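Local coordinates for branched-chain amino acid aminotransferase (Thermoproteus uzoniensis, PDB 5CE8), which probably transfers the amino group of leucine, isoleucine and valine to 2-oxoglutarate, using pyridoxal 5'-phosphate as cofactor, at residues 36-41 / 113-118; 56-61 / 290-295; 167-172 / 185-190. One frame throughout, in Å; residues are numbered along the deposited sequence.

Contact 1 (36-41 / 113-118); sequences LNYGFG and PQISLD
Methyl CD2 of L117 stands almost exactly on the axis of the Y38 ring, 3.7 Å from the ring centroid and only 4° off the normal, a CH-pi contact with hardly any offset. Y38 lies on the short helix 34-38, while L117 belongs to the loop between strands 102-109 and 125-132 of the antiparallel sheet in this class IV aminotransferase fold. The two side chains meet at about a right angle. On the opposite face N37 CB lies over the ring centre, 3.9 Å above the plane, sandwiching the ring between two aliphatic groups. Tyrosine suits this place because it offers those flat apolar faces and also a polar end. Its OH donates to I115 O, although the modelled separation is too short to be taken literally. The same hydroxyl is hydrogen-bonded to R105 NH1 of the second subunit, which also bonds N37 OD1, so the contact borders the second subunit. G39, with positive phi, takes the chain out of the helix, a conformation glycine adopts easily.

The loop has its own bracing. S116 OG accepts from D118 N at 3.0 Å in an ST turn. Q114, extended through chi1 and chi2, brings its amide to two carbonyls, those of S116 and D118; NE2 reaches S116 O at 3.1 Å with a nearly straight N-H...O angle of 173°, arriving from above the carbonyl plane.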
# COMPACT_ATOMS: atom_id res chain seq x y z
N LEU A 36 -12.24 16.39 24.11
CA LEU A 36 -11.12 15.97 24.85
C LEU A 36 -10.81 14.48 24.77
O LEU A 36 -9.68 14.08 24.59
CB LEU A 36 -11.28 16.33 26.28
CG LEU A 36 -10.12 16.06 27.22
CD1 LEU A 36 -8.93 16.87 26.80
CD2 LEU A 36 -10.45 16.37 28.67
N ASN A 37 -11.87 13.70 24.80
CA ASN A 37 -11.73 12.28 24.95
C ASN A 37 -11.54 11.58 23.58
O ASN A 37 -11.02 10.48 23.56
CB ASN A 37 -13.00 11.70 25.58
CG ASN A 37 -13.06 11.87 27.09
OD1 ASN A 37 -12.91 10.88 27.83
ND2 ASN A 37 -13.34 13.11 27.56
N TYR A 38 -11.96 12.22 22.48
CA TYR A 38 -11.95 11.61 21.11
C TYR A 38 -11.33 12.46 19.94
O TYR A 38 -11.49 12.09 18.76
CB TYR A 38 -13.38 11.25 20.73
CG TYR A 38 -14.09 10.44 21.76
CD1 TYR A 38 -13.54 9.28 22.34
CD2 TYR A 38 -15.37 10.79 22.14
CE1 TYR A 38 -14.23 8.57 23.32
CE2 TYR A 38 -16.05 10.12 23.12
CZ TYR A 38 -15.53 9.01 23.70
OH TYR A 38 -16.35 8.40 24.64
N GLY A 39 -10.67 13.58 20.27
CA GLY A 39 -10.03 14.52 19.32
C GLY A 39 -10.96 15.05 18.24
O GLY A 39 -10.57 15.25 17.12
N PHE A 40 -12.18 15.39 18.63
CA PHE A 40 -13.13 15.97 17.76
C PHE A 40 -13.28 17.49 17.99
O PHE A 40 -14.14 17.98 18.83
CB PHE A 40 -14.45 15.30 17.96
CG PHE A 40 -15.44 15.64 16.89
CD1 PHE A 40 -15.32 15.06 15.64
CD2 PHE A 40 -16.53 16.46 17.13
CE1 PHE A 40 -16.26 15.33 14.64
CE2 PHE A 40 -17.46 16.80 16.08
CZ PHE A 40 -17.30 16.24 14.83
N GLY A 41 -12.38 18.21 17.32
CA GLY A 41 -12.25 19.65 17.41
C GLY A 41 -11.59 20.14 16.14
O GLY A 41 -11.08 19.31 15.32
N PRO A 113 -20.56 17.36 28.08
CA PRO A 113 -20.04 16.01 28.35
C PRO A 113 -20.75 14.91 27.51
O PRO A 113 -21.95 14.94 27.41
CB PRO A 113 -20.31 15.82 29.85
CG PRO A 113 -21.30 16.88 30.24
CD PRO A 113 -21.31 17.95 29.21
N GLN A 114 -20.04 14.00 26.85
CA GLN A 114 -20.73 12.95 26.08
C GLN A 114 -19.77 11.80 25.88
O GLN A 114 -18.73 11.97 25.32
CB GLN A 114 -21.23 13.45 24.72
CG GLN A 114 -21.98 12.40 23.91
CD GLN A 114 -22.55 12.94 22.64
OE1 GLN A 114 -23.33 13.88 22.70
NE2 GLN A 114 -22.16 12.39 21.46
N ILE A 115 -20.12 10.65 26.40
CA ILE A 115 -19.39 9.41 26.14
C ILE A 115 -19.57 8.88 24.71
O ILE A 115 -18.66 8.23 24.12
CB ILE A 115 -19.92 8.34 27.13
CG1 ILE A 115 -19.75 8.85 28.59
CG2 ILE A 115 -19.26 6.99 26.87
CD1 ILE A 115 -18.31 9.30 28.95
N SER A 116 -20.78 9.01 24.19
CA SER A 116 -21.09 8.40 22.86
C SER A 116 -20.24 8.99 21.67
O SER A 116 -20.01 10.19 21.55
CB SER A 116 -22.55 8.58 22.60
OG SER A 116 -22.82 8.37 21.27
N LEU A 117 -19.76 8.17 20.77
CA LEU A 117 -19.14 8.69 19.55
C LEU A 117 -20.06 9.35 18.56
O LEU A 117 -19.58 9.85 17.53
CB LEU A 117 -18.39 7.58 18.80
CG LEU A 117 -17.39 6.83 19.61
CD1 LEU A 117 -17.05 5.56 18.86
CD2 LEU A 117 -16.23 7.74 19.92
N ASP A 118 -21.36 9.35 18.79
CA ASP A 118 -22.34 9.95 17.85
C ASP A 118 -22.45 11.47 18.17
O ASP A 118 -23.30 11.91 18.94
CB ASP A 118 -23.70 9.28 17.97
CG ASP A 118 -24.68 9.73 16.92
OD1 ASP A 118 -24.36 10.58 16.06
OD2 ASP A 118 -25.78 9.17 16.93

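Contact 2 (56-61 / 290-295); sequences YVFRLR and RIVLGK
F58 and V292 face each other where the end of strand 55-58 passes the last turn of helix 279-292, their CA atoms, 6.5 Å apart, being the closest such pair across the segments. No direct hydrogen bond joins the segments, but one water spans them, donating to Y56 O at 2.9 Å and to V292 O at 3.0 Å. A carbonyl within the strand and one in the last helical turn thus share a donor.

The direct side-chain contact is wholly apolar and centres on the F58 ring. V292 CG1 sits over one face in a CH-pi contact, 3.9 Å from the centroid and 12° off the normal. I291 CG2 comes to the ring obliquely, 3.6 Å from F58 CE1. The ring gets there because CG lies opposite the backbone N (chi1 -175°), carrying it toward the helix. Branched valine and isoleucine suit the helix side, since each puts a methyl close to the backbone where the ring passes.

This helix end is a Schellman motif: K295 N bonds R290 O and G294 N bonds I291 O, and G294 takes the positive phi that glycine readily accepts. R59, at the N-cap position of helix 60-74, also has positive phi. Its CG lies over the centre of the other F58 face, 3.6 Å above the plane, while its guanidinium forms salt bridges with D62 and E226 and a cation-pi contact with W302. The ring is therefore flanked by aliphatic carbon on both faces. L303 and T227 pack on F58 as well, and the side chain of I223, a residue that binds pyridoxal 5'-phosphate, is about 5 Å from that of F58.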
# COMPACT_ATOMS: atom_id res chain seq x y z
N TYR A 56 -0.92 44.45 13.63
CA TYR A 56 -1.65 43.89 12.44
C TYR A 56 -1.79 42.36 12.55
O TYR A 56 -0.81 41.61 12.71
CB TYR A 56 -1.00 44.29 11.10
CG TYR A 56 -1.08 45.82 10.90
CD1 TYR A 56 -2.25 46.41 10.53
CD2 TYR A 56 0.01 46.64 11.19
CE1 TYR A 56 -2.36 47.78 10.38
CE2 TYR A 56 -0.08 48.03 11.04
CZ TYR A 56 -1.30 48.60 10.69
OH TYR A 56 -1.46 49.95 10.55
N VAL A 57 -3.04 41.92 12.49
CA VAL A 57 -3.33 40.50 12.47
C VAL A 57 -3.22 40.01 11.01
O VAL A 57 -3.74 40.65 10.11
CB VAL A 57 -4.72 40.17 12.96
CG1 VAL A 57 -4.80 38.67 13.21
CG2 VAL A 57 -5.20 40.91 14.23
N PHE A 58 -2.44 38.96 10.79
CA PHE A 58 -2.06 38.58 9.43
C PHE A 58 -3.01 37.57 8.97
O PHE A 58 -3.14 36.50 9.63
CB PHE A 58 -0.68 38.02 9.34
CG PHE A 58 -0.26 37.77 7.92
CD1 PHE A 58 -0.09 38.85 7.00
CD2 PHE A 58 -0.07 36.50 7.47
CE1 PHE A 58 0.21 38.62 5.67
CE2 PHE A 58 0.33 36.25 6.19
CZ PHE A 58 0.51 37.31 5.28
N ARG A 59 -3.66 37.88 7.85
CA ARG A 59 -4.70 37.09 7.13
C ARG A 59 -5.78 36.50 8.00
O ARG A 59 -6.14 35.28 7.93
CB ARG A 59 -4.12 36.09 6.14
CG ARG A 59 -3.17 36.74 5.18
CD ARG A 59 -2.52 35.72 4.20
NE ARG A 59 -3.53 35.16 3.32
CZ ARG A 59 -3.28 34.60 2.13
NH1 ARG A 59 -2.06 34.45 1.63
NH2 ARG A 59 -4.27 34.25 1.37
N LEU A 60 -6.36 37.40 8.80
CA LEU A 60 -7.38 36.94 9.78
C LEU A 60 -8.54 36.21 9.23
O LEU A 60 -8.86 35.09 9.64
CB LEU A 60 -7.88 38.15 10.53
CG LEU A 60 -8.88 38.01 11.67
CD1 LEU A 60 -8.44 36.89 12.61
CD2 LEU A 60 -9.08 39.38 12.33
N ARG A 61 -9.18 36.84 8.26
CA ARG A 61 -10.33 36.26 7.59
C ARG A 61 -10.01 34.99 6.85
O ARG A 61 -10.82 34.09 6.80
CB ARG A 61 -10.98 37.28 6.64
CG ARG A 61 -12.34 36.90 6.03
CD ARG A 61 -13.46 36.83 7.07
NE ARG A 61 -13.67 38.13 7.73
CZ ARG A 61 -14.62 39.02 7.40
NH1 ARG A 61 -15.52 38.75 6.44
NH2 ARG A 61 -14.70 40.18 8.06
N ARG A 290 8.57 41.89 5.46
CA ARG A 290 8.13 43.18 5.01
C ARG A 290 6.64 43.16 4.79
O ARG A 290 5.97 44.15 5.03
CB ARG A 290 8.85 43.60 3.71
CG ARG A 290 10.35 43.88 3.81
CD ARG A 290 11.00 44.24 2.48
NE ARG A 290 10.16 45.25 1.82
CZ ARG A 290 10.17 46.56 2.09
NH1 ARG A 290 10.97 47.10 3.00
NH2 ARG A 290 9.36 47.37 1.41
N ILE A 291 6.12 42.04 4.32
CA ILE A 291 4.65 41.96 4.17
C ILE A 291 3.94 42.05 5.51
O ILE A 291 2.94 42.80 5.66
CB ILE A 291 4.24 40.71 3.42
CG1 ILE A 291 4.61 40.85 1.93
CG2 ILE A 291 2.80 40.28 3.72
CD1 ILE A 291 4.66 39.50 1.18
N VAL A 292 4.37 41.26 6.47
CA VAL A 292 3.65 41.21 7.73
C VAL A 292 3.81 42.54 8.58
O VAL A 292 2.97 42.87 9.47
CB VAL A 292 4.01 39.92 8.50
CG1 VAL A 292 3.67 38.67 7.62
CG2 VAL A 292 5.43 39.90 9.00
N LEU A 293 4.87 43.31 8.32
CA LEU A 293 5.05 44.60 8.97
C LEU A 293 4.35 45.77 8.30
O LEU A 293 4.44 46.88 8.78
CB LEU A 293 6.53 44.91 9.14
CG LEU A 293 7.23 43.86 9.98
CD1 LEU A 293 8.73 44.15 9.91
CD2 LEU A 293 6.73 43.81 11.46
N GLY A 294 3.61 45.52 7.22
CA GLY A 294 2.92 46.56 6.48
C GLY A 294 3.78 47.37 5.49
O GLY A 294 3.34 48.42 5.05
N LYS A 295 4.98 46.90 5.16
CA LYS A 295 5.87 47.58 4.22
C LYS A 295 5.67 47.16 2.71
O LYS A 295 6.41 47.63 1.84
CB LYS A 295 7.30 47.30 4.63
CG LYS A 295 7.57 47.49 6.12
CD LYS A 295 9.06 47.43 6.41
CE LYS A 295 9.35 48.07 7.75
NZ LYS A 295 10.50 47.40 8.44
O HOH W 1 0.51 41.23 10.19

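Contact 3 (167-172 / 185-190); sequences YLNSIM and AIMLNA. With PLP (pyridoxal-5'-phosphate), chain D.
M187 reaches from its strand to helix 167-179 and meets it with the two end atoms of its side chain. Its SD lies 3.6 Å from N169 OD1, and its CE is 4.2 Å from S170 OG, the first a close packing contact, the second a looser approach; neither is a hydrogen bond. The chain of M187 runs out extended through chi2 and then bends at chi3 (-81°), which turns the methyl toward the serine. A long, flexible and apolar side chain suits this place, because it can bridge strand and helix without asking for a polar partner.

The polar groups it touches are satisfied elsewhere. N169 OD1 accepts from V152 N, while its ND2 donates to R150 O and to M156 O of the second subunit; an amide, with both donor and acceptor, can join these separate pieces of backbone. S170 OG is bonded to S198 O, a small hydroxyl that takes up little room beside the thioether. V147 and A173 also pack on M187.

Three residues before S170, Y167 meets the cofactor through its OH. This hydroxyl is paired with O3 of pyridoxal 5'-phosphate, but the modelled 2.4 Å is doubtfully short and the position of O3 is uncertain. T260, R66, T224 and I223 hold the cofactor by further hydrogen bonds. The helix and strand are the second and third elements of a beta-alpha-beta crossover, in which strand 142-146 pairs in parallel with 184-188, and Y167 of the same helical segment reaches the pyridoxal phosphate site.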
# COMPACT_ATOMS: atom_id res chain seq x y z
N TYR A 167 -3.41 15.64 15.38
CA TYR A 167 -2.05 16.10 15.87
C TYR A 167 -1.28 15.14 16.88
O TYR A 167 -0.11 15.40 17.25
CB TYR A 167 -2.11 17.61 16.28
CG TYR A 167 -2.29 18.40 15.04
CD1 TYR A 167 -3.50 18.40 14.45
CD2 TYR A 167 -1.23 19.00 14.38
CE1 TYR A 167 -3.68 18.89 13.21
CE2 TYR A 167 -1.45 19.63 13.13
CZ TYR A 167 -2.71 19.53 12.57
OH TYR A 167 -3.12 20.09 11.37
N LEU A 168 -1.90 14.04 17.30
CA LEU A 168 -1.22 12.99 17.98
C LEU A 168 -0.07 12.39 17.11
O LEU A 168 1.11 12.20 17.55
CB LEU A 168 -2.24 11.92 18.47
CG LEU A 168 -1.58 10.60 19.02
CD1 LEU A 168 -0.90 10.97 20.32
CD2 LEU A 168 -2.44 9.43 19.42
N ASN A 169 -0.39 12.25 15.84
CA ASN A 169 0.63 11.91 14.78
C ASN A 169 1.78 12.94 14.67
O ASN A 169 3.03 12.56 14.66
CB ASN A 169 -0.18 11.72 13.47
CG ASN A 169 0.70 11.50 12.23
OD1 ASN A 169 0.75 12.33 11.30
ND2 ASN A 169 1.22 10.34 12.14
N SER A 170 1.38 14.25 14.63
CA SER A 170 2.33 15.35 14.64
C SER A 170 3.17 15.36 15.93
O SER A 170 4.37 15.61 15.85
CB SER A 170 1.70 16.73 14.40
OG SER A 170 1.24 16.83 13.06
N ILE A 171 2.57 15.09 17.11
CA ILE A 171 3.33 15.00 18.33
C ILE A 171 4.31 13.82 18.29
O ILE A 171 5.49 13.94 18.62
CB ILE A 171 2.45 14.88 19.56
CG1 ILE A 171 1.75 16.19 19.84
CG2 ILE A 171 3.27 14.48 20.76
CD1 ILE A 171 0.70 16.12 20.84
N MET A 172 3.83 12.66 17.89
CA MET A 172 4.74 11.51 17.67
C MET A 172 5.95 11.97 16.87
O MET A 172 7.10 11.78 17.29
CB MET A 172 4.08 10.34 16.92
CG MET A 172 2.97 9.60 17.57
SD MET A 172 3.26 8.86 19.17
CE MET A 172 2.93 10.28 20.23
N ALA A 185 10.88 17.66 12.77
CA ALA A 185 10.57 16.46 12.01
C ALA A 185 10.23 16.72 10.61
O ALA A 185 9.62 17.70 10.35
CB ALA A 185 9.42 15.71 12.61
N ILE A 186 10.55 15.78 9.73
CA ILE A 186 9.92 15.73 8.39
C ILE A 186 9.18 14.43 8.33
O ILE A 186 9.74 13.43 8.64
CB ILE A 186 10.95 15.84 7.19
CG1 ILE A 186 11.32 17.32 6.94
CG2 ILE A 186 10.34 15.43 5.85
CD1 ILE A 186 12.71 17.48 6.53
N MET A 187 7.97 14.43 7.75
CA MET A 187 7.18 13.27 7.68
C MET A 187 6.89 12.94 6.23
O MET A 187 6.50 13.85 5.43
CB MET A 187 5.80 13.51 8.37
CG MET A 187 5.84 13.33 9.89
SD MET A 187 4.17 13.26 10.65
CE MET A 187 4.05 14.95 10.60
N LEU A 188 7.13 11.68 5.89
CA LEU A 188 6.72 11.08 4.62
C LEU A 188 5.24 10.72 4.70
O LEU A 188 4.74 10.37 5.76
CB LEU A 188 7.50 9.85 4.35
CG LEU A 188 9.00 9.99 4.28
CD1 LEU A 188 9.73 8.78 3.70
CD2 LEU A 188 9.37 11.23 3.43
N ASN A 189 4.51 10.80 3.59
CA ASN A 189 3.16 10.23 3.50
C ASN A 189 3.15 8.65 3.31
O ASN A 189 4.23 8.02 3.28
CB ASN A 189 2.31 10.96 2.48
CG ASN A 189 2.72 10.67 1.03
OD1 ASN A 189 3.75 9.99 0.76
ND2 ASN A 189 2.06 11.37 0.11
N ALA A 190 1.98 8.00 3.20
CA ALA A 190 1.93 6.52 3.19
C ALA A 190 2.63 6.00 1.92
O ALA A 190 3.08 4.89 1.86
CB ALA A 190 0.56 6.02 3.15
N1 PLP D . 1.10 21.86 8.41
C2 PLP D . 0.25 21.36 9.30
C2A PLP D . 0.17 19.88 9.54
C3 PLP D . -0.57 22.23 10.12
O3 PLP D . -1.39 21.69 11.11
C4 PLP D . -0.47 23.70 9.90
C4A PLP D . -1.28 24.71 10.69
C5 PLP D . 0.50 24.13 8.86
C6 PLP D . 1.24 23.13 8.17
C5A PLP D . 0.82 25.56 8.52
O4P PLP D . -0.30 26.28 8.17
P PLP D . -0.27 27.85 8.31
O1P PLP D . 0.06 28.25 9.79
O2P PLP D . 0.62 28.34 7.25
O3P PLP D . -1.67 28.36 8.10

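Contacts 2 and 3 are buried, whereas contact 1 is only partly so and lies farthest from the chain's centre. Contact 1 involves the loop between two strands of the antiparallel sheet; contact 2 sets a strand of that sheet against the end of helix 279-292. Each places an aliphatic methyl over an aromatic face; contact 1 adds a hydroxyl bond, contact 2 a bridging water. Contact 3 joins a strand of the mixed sheet to the helix that precedes it and sets a thioether against polar side chains. Contacts 1 and 3 both touch the second subunit, where Y38 of one chain packs on Y167 of the other. Contact 3 includes Y167, which binds the cofactor; the F58 side chain of contact 2 is about 8 Å from it.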